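Local coordinates for hypothetical protein PH0250 (Pyrococcus horikoshii, PDB 2EKD) that is of unknown function but probably carries a KaiC-like domain and belongs to a family of the P-loop NTPase clan, at residues L171-L179 against I187-E195; I125-I134 against V159-I167. One frame throughout, in Å; residues are numbered along the deposited sequence.

Contact 1. Residues L171-L179 against I187-E195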
loop_
_atom_site.group_PDB
_atom_site.type_symbol
_atom_site.label_atom_id
_atom_site.label_comp_id
_atom_site.label_asym_id
_atom_site.label_seq_id
_atom_site.Cartn_x
_atom_site.Cartn_y
_atom_site.Cartn_z
ATOM N N LEU F 171 11.534 10.983 14.933
ATOM C CA LEU F 171 11.578 10.860 16.386
ATOM C C LEU F 171 12.852 10.153 16.847
ATOM O O LEU F 171 13.506 10.591 17.799
ATOM C CB LEU F 171 10.370 10.063 16.887
ATOM C CG LEU F 171 9.490 10.633 17.998
ATOM C CD1 LEU F 171 8.551 9.534 18.472
ATOM C CD2 LEU F 171 10.333 11.151 19.156
ATOM N N GLU F 172 13.185 9.045 16.188
ATOM C CA GLU F 172 14.376 8.285 16.546
ATOM C C GLU F 172 15.628 9.118 16.291
ATOM O O GLU F 172 16.650 8.933 16.951
ATOM C CB GLU F 172 14.441 6.973 15.752
ATOM C CG GLU F 172 13.229 6.058 15.966
ATOM C CD GLU F 172 13.445 4.643 15.444
ATOM O OE1 GLU F 172 14.013 4.479 14.344
ATOM O OE2 GLU F 172 13.033 3.686 16.130
ATOM N N GLU F 173 15.530 10.050 15.350
ATOM C CA GLU F 173 16.654 10.913 15.011
ATOM C C GLU F 173 16.981 11.949 16.096
ATOM O O GLU F 173 18.144 12.137 16.450
ATOM C CB GLU F 173 16.374 11.650 13.693
ATOM C CG GLU F 173 17.561 12.463 13.183
ATOM C CD GLU F 173 17.250 13.285 11.932
ATOM O OE1 GLU F 173 16.539 12.790 11.025
ATOM O OE2 GLU F 173 17.743 14.431 11.848
ATOM N N VAL F 174 15.956 12.617 16.622
ATOM C CA VAL F 174 16.161 13.660 17.619
ATOM C C VAL F 174 16.532 13.212 19.023
ATOM O O VAL F 174 17.081 14.003 19.793
ATOM C CB VAL F 174 14.933 14.589 17.714
ATOM C CG1 VAL F 174 14.634 15.189 16.341
ATOM C CG2 VAL F 174 13.735 13.823 18.244
ATOM N N VAL F 175 16.238 11.963 19.375
ATOM C CA VAL F 175 16.580 11.492 20.708
ATOM C C VAL F 175 18.049 11.070 20.780
ATOM O O VAL F 175 18.681 10.837 19.746
ATOM C CB VAL F 175 15.663 10.316 21.149
ATOM C CG1 VAL F 175 14.201 10.768 21.112
ATOM C CG2 VAL F 175 15.885 9.094 20.255
ATOM N N THR F 176 18.588 10.979 21.996
ATOM C CA THR F 176 19.986 10.593 22.196
ATOM C C THR F 176 20.193 9.085 22.368
ATOM O O THR F 176 21.277 8.570 22.097
ATOM C CB THR F 176 20.606 11.321 23.417
ATOM O OG1 THR F 176 19.763 11.140 24.564
ATOM C CG2 THR F 176 20.757 12.806 23.131
ATOM N N SER F 177 19.166 8.383 22.835
ATOM C CA SER F 177 19.256 6.936 23.012
ATOM C C SER F 177 17.918 6.292 22.686
ATOM O O SER F 177 16.855 6.891 22.890
ATOM C CB SER F 177 19.647 6.563 24.449
ATOM O OG SER F 177 21.052 6.609 24.651
ATOM N N ILE F 178 17.976 5.073 22.168
ATOM C CA ILE F 178 16.762 4.343 21.834
ATOM C C ILE F 178 16.812 2.947 22.424
ATOM O O ILE F 178 17.789 2.222 22.239
ATOM C CB ILE F 178 16.564 4.212 20.309
ATOM C CG1 ILE F 178 16.440 5.604 19.678
ATOM C CG2 ILE F 178 15.327 3.361 20.025
ATOM C CD1 ILE F 178 16.388 5.598 18.154
ATOM N N LEU F 179 15.761 2.591 23.152
ATOM C CA LEU F 179 15.643 1.272 23.746
ATOM C C LEU F 179 14.434 0.595 23.128
ATOM O O LEU F 179 13.404 1.236 22.898
ATOM C CB LEU F 179 15.433 1.358 25.261
ATOM C CG LEU F 179 16.560 1.960 26.107
ATOM C CD1 LEU F 179 16.183 1.880 27.581
ATOM C CD2 LEU F 179 17.864 1.210 25.846
ATOM N N ILE F 187 16.669 -4.054 23.854
ATOM C CA ILE F 187 17.727 -3.803 22.889
ATOM C C ILE F 187 18.075 -2.325 22.884
ATOM O O ILE F 187 17.190 -1.468 22.872
ATOM C CB ILE F 187 17.314 -4.175 21.457
ATOM C CG1 ILE F 187 16.957 -5.657 21.376
ATOM C CG2 ILE F 187 18.458 -3.851 20.492
ATOM C CD1 ILE F 187 16.499 -6.092 19.987
ATOM N N ILE F 188 19.369 -2.035 22.909
ATOM C CA ILE F 188 19.844 -0.661 22.869
ATOM C C ILE F 188 20.163 -0.369 21.411
ATOM O O ILE F 188 21.282 -0.593 20.961
ATOM C CB ILE F 188 21.105 -0.491 23.723
ATOM C CG1 ILE F 188 20.774 -0.852 25.180
ATOM C CG2 ILE F 188 21.623 0.944 23.615
ATOM C CD1 ILE F 188 21.947 -0.840 26.124
ATOM N N LYS F 189 19.161 0.105 20.676
ATOM C CA LYS F 189 19.315 0.423 19.260
ATOM C C LYS F 189 20.238 1.608 19.006
ATOM O O LYS F 189 20.873 1.689 17.958
ATOM C CB LYS F 189 17.949 0.730 18.627
ATOM C CG LYS F 189 17.057 -0.475 18.416
ATOM C CD LYS F 189 15.635 -0.057 18.025
ATOM C CE LYS F 189 15.614 0.780 16.755
ATOM N NZ LYS F 189 14.229 1.164 16.349
ATOM N N LYS F 190 20.285 2.542 19.948
ATOM C CA LYS F 190 21.130 3.722 19.792
ATOM C C LYS F 190 21.591 4.206 21.152
ATOM O O LYS F 190 20.884 4.051 22.154
ATOM C CB LYS F 190 20.378 4.853 19.063
ATOM C CG LYS F 190 21.283 6.027 18.694
ATOM C CD LYS F 190 20.640 7.053 17.752
ATOM C CE LYS F 190 19.654 7.961 18.463
ATOM N NZ LYS F 190 19.307 9.161 17.635
ATOM N N SER F 191 22.783 4.786 21.193
ATOM C CA SER F 191 23.301 5.281 22.462
ATOM C C SER F 191 24.454 6.270 22.262
ATOM O O SER F 191 25.134 6.288 21.245
ATOM C CB SER F 191 23.782 4.086 23.284
ATOM O OG SER F 191 24.346 4.553 24.510
ATOM N N ILE F 192 24.632 7.150 23.267
ATOM C CA ILE F 192 25.781 8.049 23.247
ATOM C C ILE F 192 27.070 7.281 23.544
ATOM O O ILE F 192 28.167 7.633 23.121
ATOM C CB ILE F 192 25.566 9.105 24.329
ATOM C CG1 ILE F 192 24.510 10.122 23.892
ATOM C CG2 ILE F 192 26.881 9.871 24.572
ATOM C CD1 ILE F 192 24.171 11.110 25.011
ATOM N N LYS F 193 26.904 6.211 24.346
ATOM C CA LYS F 193 28.040 5.383 24.727
ATOM C C LYS F 193 28.188 4.185 23.786
ATOM O O LYS F 193 27.532 3.162 23.934
ATOM C CB LYS F 193 27.808 4.907 26.166
ATOM C CG LYS F 193 27.495 6.082 27.096
ATOM C CD LYS F 193 27.220 5.659 28.541
ATOM C CE LYS F 193 26.820 6.848 29.419
ATOM N NZ LYS F 193 26.661 6.420 30.809
ATOM N N ASP F 194 29.076 4.336 22.810
ATOM C CA ASP F 194 29.359 3.307 21.812
ATOM C C ASP F 194 29.563 1.903 22.396
ATOM O O ASP F 194 29.273 0.901 21.744
ATOM C CB ASP F 194 30.600 3.716 21.020
ATOM C CG ASP F 194 30.516 5.142 20.513
ATOM O OD1 ASP F 194 29.784 5.383 19.529
ATOM O OD2 ASP F 194 31.170 6.026 21.109
ATOM N N GLU F 195 30.065 1.849 23.623
ATOM C CA GLU F 195 30.329 0.594 24.320
ATOM C C GLU F 195 29.076 -0.263 24.530
ATOM O O GLU F 195 29.155 -1.494 24.521
ATOM C CB GLU F 195 30.985 0.899 25.676
ATOM C CG GLU F 195 31.307 -0.311 26.538
ATOM C CD GLU F 195 31.940 0.077 27.873
ATOM O OE1 GLU F 195 33.031 0.694 27.863
ATOM O OE2 GLU F 195 31.345 -0.234 28.931
HETATM O O HOH W 1 20.496 10.953 15.601
#

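Contact 2. Residues I125-I134 against V159-I167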
loop_
_atom_site.group_PDB
_atom_site.type_symbol
_atom_site.label_atom_id
_atom_site.label_comp_id
_atom_site.label_asym_id
_atom_site.label_seq_id
_atom_site.Cartn_x
_atom_site.Cartn_y
_atom_site.Cartn_z
ATOM N N ILE F 125 0.414 11.766 18.309
ATOM C CA ILE F 125 0.800 11.545 16.934
ATOM C C ILE F 125 -0.310 10.865 16.144
ATOM O O ILE F 125 -0.585 11.243 15.006
ATOM C CB ILE F 125 2.083 10.697 16.877
ATOM C CG1 ILE F 125 3.249 11.523 17.424
ATOM C CG2 ILE F 125 2.339 10.217 15.452
ATOM C CD1 ILE F 125 4.534 10.748 17.593
ATOM N N LEU F 126 -0.944 9.861 16.746
ATOM C CA LEU F 126 -2.024 9.145 16.078
ATOM C C LEU F 126 -3.177 10.095 15.753
ATOM O O LEU F 126 -3.845 9.939 14.730
ATOM C CB LEU F 126 -2.538 8.003 16.963
ATOM C CG LEU F 126 -3.729 7.191 16.442
ATOM C CD1 LEU F 126 -3.360 6.558 15.099
ATOM C CD2 LEU F 126 -4.111 6.105 17.447
ATOM N N LEU F 127 -3.397 11.079 16.618
ATOM C CA LEU F 127 -4.480 12.043 16.443
ATOM C C LEU F 127 -4.225 13.167 15.443
ATOM O O LEU F 127 -5.171 13.755 14.922
ATOM C CB LEU F 127 -4.833 12.674 17.792
ATOM C CG LEU F 127 -5.555 11.782 18.806
ATOM C CD1 LEU F 127 -5.342 12.325 20.214
ATOM C CD2 LEU F 127 -7.037 11.716 18.456
ATOM N N GLY F 128 -2.960 13.475 15.173
ATOM C CA GLY F 128 -2.671 14.563 14.261
ATOM C C GLY F 128 -2.201 14.210 12.864
ATOM O O GLY F 128 -1.840 13.063 12.573
ATOM N N ASN F 129 -2.219 15.213 11.992
ATOM C CA ASN F 129 -1.763 15.028 10.626
ATOM C C ASN F 129 -0.237 15.203 10.592
ATOM O O ASN F 129 0.401 15.355 11.633
ATOM C CB ASN F 129 -2.454 16.027 9.683
ATOM C CG ASN F 129 -2.284 17.469 10.120
ATOM O OD1 ASN F 129 -1.272 17.835 10.728
ATOM N ND2 ASN F 129 -3.269 18.306 9.791
ATOM N N THR F 130 0.347 15.180 9.404
ATOM C CA THR F 130 1.788 15.312 9.275
ATOM C C THR F 130 2.341 16.592 9.900
ATOM O O THR F 130 3.360 16.561 10.602
ATOM C CB THR F 130 2.202 15.249 7.796
ATOM O OG1 THR F 130 1.755 14.009 7.242
ATOM C CG2 THR F 130 3.714 15.342 7.649
ATOM N N PHE F 131 1.669 17.713 9.646
ATOM C CA PHE F 131 2.096 19.006 10.174
ATOM C C PHE F 131 2.071 19.042 11.698
ATOM O O PHE F 131 2.992 19.561 12.323
ATOM C CB PHE F 131 1.204 20.123 9.626
ATOM C CG PHE F 131 1.596 21.496 10.096
ATOM C CD1 PHE F 131 2.750 22.108 9.614
ATOM C CD2 PHE F 131 0.818 22.175 11.026
ATOM C CE1 PHE F 131 3.125 23.377 10.051
ATOM C CE2 PHE F 131 1.184 23.448 11.471
ATOM C CZ PHE F 131 2.340 24.047 10.981
ATOM N N GLU F 132 1.017 18.497 12.296
ATOM C CA GLU F 132 0.907 18.481 13.751
ATOM C C GLU F 132 1.900 17.481 14.346
ATOM O O GLU F 132 2.428 17.694 15.438
ATOM C CB GLU F 132 -0.533 18.145 14.167
ATOM C CG GLU F 132 -1.537 19.179 13.664
ATOM C CD GLU F 132 -2.997 18.733 13.748
ATOM O OE1 GLU F 132 -3.318 17.579 13.368
ATOM O OE2 GLU F 132 -3.838 19.558 14.176
ATOM N N ASN F 133 2.160 16.397 13.621
ATOM C CA ASN F 133 3.111 15.381 14.073
ATOM C C ASN F 133 4.498 16.009 14.174
ATOM O O ASN F 133 5.216 15.816 15.157
ATOM C CB ASN F 133 3.156 14.206 13.084
ATOM C CG ASN F 133 1.917 13.314 13.162
ATOM O OD1 ASN F 133 1.727 12.441 12.319
ATOM N ND2 ASN F 133 1.079 13.524 14.176
ATOM N N ILE F 134 4.876 16.761 13.148
ATOM C CA ILE F 134 6.172 17.421 13.140
ATOM C C ILE F 134 6.302 18.339 14.368
ATOM O O ILE F 134 7.377 18.447 14.960
ATOM C CB ILE F 134 6.360 18.220 11.822
ATOM C CG1 ILE F 134 6.602 17.244 10.673
ATOM C CG2 ILE F 134 7.522 19.189 11.940
ATOM C CD1 ILE F 134 6.344 17.825 9.302
ATOM N N VAL F 159 2.077 1.869 16.669
ATOM C CA VAL F 159 1.076 2.906 16.521
ATOM C C VAL F 159 1.652 4.078 15.722
ATOM O O VAL F 159 0.986 4.607 14.836
ATOM C CB VAL F 159 0.593 3.414 17.896
ATOM C CG1 VAL F 159 -0.210 4.689 17.731
ATOM C CG2 VAL F 159 -0.255 2.350 18.570
ATOM N N ILE F 160 2.883 4.486 16.028
ATOM C CA ILE F 160 3.498 5.598 15.300
ATOM C C ILE F 160 3.921 5.140 13.901
ATOM O O ILE F 160 3.650 5.807 12.903
ATOM C CB ILE F 160 4.755 6.147 16.029
ATOM C CG1 ILE F 160 4.382 6.665 17.421
ATOM C CG2 ILE F 160 5.375 7.255 15.204
ATOM C CD1 ILE F 160 5.572 7.183 18.224
ATOM N N GLU F 161 4.583 3.991 13.843
ATOM C CA GLU F 161 5.058 3.426 12.583
ATOM C C GLU F 161 3.943 3.267 11.545
ATOM O O GLU F 161 4.087 3.691 10.397
ATOM C CB GLU F 161 5.726 2.078 12.869
ATOM C CG GLU F 161 5.991 1.181 11.664
ATOM C CD GLU F 161 7.038 1.730 10.720
ATOM O OE1 GLU F 161 8.079 2.224 11.207
ATOM O OE2 GLU F 161 6.828 1.650 9.489
ATOM N N LYS F 162 2.826 2.677 11.956
ATOM C CA LYS F 162 1.708 2.453 11.046
ATOM C C LYS F 162 0.896 3.709 10.721
ATOM O O LYS F 162 0.238 3.770 9.684
ATOM C CB LYS F 162 0.808 1.349 11.610
ATOM C CG LYS F 162 1.577 0.053 11.865
ATOM C CD LYS F 162 0.712 -1.019 12.500
ATOM C CE LYS F 162 1.516 -2.280 12.815
ATOM N NZ LYS F 162 2.259 -2.797 11.624
ATOM N N HIS F 163 0.938 4.708 11.598
ATOM C CA HIS F 163 0.219 5.956 11.351
ATOM C C HIS F 163 1.047 6.819 10.398
ATOM O O HIS F 163 0.526 7.356 9.423
ATOM C CB HIS F 163 -0.004 6.719 12.657
ATOM C CG HIS F 163 -0.618 8.072 12.465
ATOM N ND1 HIS F 163 -1.919 8.247 12.041
ATOM C CD2 HIS F 163 -0.112 9.314 12.654
ATOM C CE1 HIS F 163 -2.190 9.540 11.981
ATOM N NE2 HIS F 163 -1.109 10.209 12.349
ATOM N N SER F 164 2.338 6.955 10.698
ATOM C CA SER F 164 3.250 7.729 9.865
ATOM C C SER F 164 4.694 7.289 10.068
ATOM O O SER F 164 5.380 7.748 10.983
ATOM C CB SER F 164 3.138 9.219 10.165
ATOM O OG SER F 164 4.036 9.939 9.338
ATOM N N SER F 165 5.148 6.396 9.199
ATOM C CA SER F 165 6.505 5.875 9.268
ATOM C C SER F 165 7.566 6.989 9.290
ATOM O O SER F 165 8.561 6.886 10.010
ATOM C CB SER F 165 6.747 4.927 8.091
ATOM O OG SER F 165 7.736 3.968 8.418
ATOM N N PRO F 166 7.381 8.057 8.491
ATOM C CA PRO F 166 8.371 9.143 8.493
ATOM C C PRO F 166 8.536 9.755 9.885
ATOM O O PRO F 166 9.651 10.029 10.332
ATOM C CB PRO F 166 7.789 10.144 7.494
ATOM C CG PRO F 166 7.126 9.260 6.499
ATOM C CD PRO F 166 6.418 8.238 7.389
ATOM N N ILE F 167 7.415 9.960 10.568
ATOM C CA ILE F 167 7.423 10.541 11.902
ATOM C C ILE F 167 8.256 9.716 12.883
ATOM O O ILE F 167 8.981 10.269 13.710
ATOM C CB ILE F 167 5.990 10.681 12.442
ATOM C CG1 ILE F 167 5.204 11.642 11.547
ATOM C CG2 ILE F 167 6.018 11.162 13.888
ATOM C CD1 ILE F 167 5.771 13.052 11.514
#

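Contact 1. Residues L171-L179 against I187-E195
Strands 177-179 and 187-190 run antiparallel as the two arms of a beta hairpin, their short axes 4.8 Å apart at 147°, and a classic beta bulge sets Lys-189 and Lys-190 both opposite Ile-178. Ile-178 N gives a good bond to Lys-190 O (3.1 Å), although it meets that oxygen from above the carbonyl plane; the return bonds to Ile-178 O from the two lysine nitrogens are weak. The bulge sends both lysines past Ile-178 toward the end of helix 165-174. Lys-190 starts with CG anti to its own backbone N (chi1 -171°) and bends at chi3, its CB and CE crossing over CG1 and CD1 of Ile-178. Lys-190 NZ donates to Glu-172 O (2.8 Å), in that carbonyl's plane, and to Val-175 O (2.8 Å), just past the helix end, from a position tilted 29° out of its plane. Gly-24 O of the second subunit is a further acceptor. Lys-189 crosses the CG2 methyl of Ile-178 and pairs with Glu-172 OE2 in a salt bridge; it forms another with Glu-21, whose carboxylate comes close to Glu-172 OE2, an oxygen of doubtful place. On the other sheet face, Leu-179 CD2 lies beside Ile-188 CG1 at 3.6 Å. A water donates to Glu-173 O and accepts from Lys-190 NZ at 3.0 Å, so four oxygens share the ammonium's three hydrogens.

Contact 2. Residues I125-I134 against V159-I167
Two helix-to-helix junctions meet here, with His-163 at the end of helix 157-163 reaching into the turn between helices 121-127 and 130-141. A chi1 of 174° swings the imidazole away from its own backbone N so that one ring face lies against Leu-126, whose CA stands 3.9 Å from the ring centroid, almost on the normal, in a CH-pi contact. At the ring edge, His-163 NE2 donates to Gly-128 O (3.0 Å), an oxygen lying in the imidazole plane and pointing almost straight at the nitrogen. Asn-133 ND2 ties the same turn together, giving a bond to a lone pair of Ile-125 O at 2.9 Å. Replacing His-163 by an alanine is likely to leave Gly-128 O without this donor and to open a gap where the ring face met Leu-126 CA. Across the junction, Ile-167 enters as a knob among Ile-125, Thr-130, Asn-133 and Ile-134, its CD1 pressed to Asn-133 CB at 3.3 Å, while Ile-125 CD1 meets Ile-160 CD1 at 3.8 Å. Asn-129 and Glu-132 close a capping box at the start of helix 130-141. Val-136 and Val-137 of that helix continue the packing around Ile-125 and Ile-167, and Leu-170 of the third subunit packs on Leu-126 and Val-159.

Helix 165-174 joins the two contacts, whose centres lie about 20 Å apart. Its first turn supplies Ile-167 to the helix cluster of contact 2, and its last turn and the residue just after it present the carbonyls of Glu-172 and Val-175 used in contact 1, after which the chain enters the hairpin. They touch directly through Leu-171, whose CD1 lies 3.8 Å from Ile-160 CD1 and 4.3 Å from Ile-125 CD1, so the apolar core of contact 2 extends up the helix toward contact 1. Val-174, a turn further on, packs against Val-137 of helix 130-141. The second subunit touches both: Glu-173 bonds to its Asn-156 and Tyr-22, while Ser-165 bonds to its Lys-162.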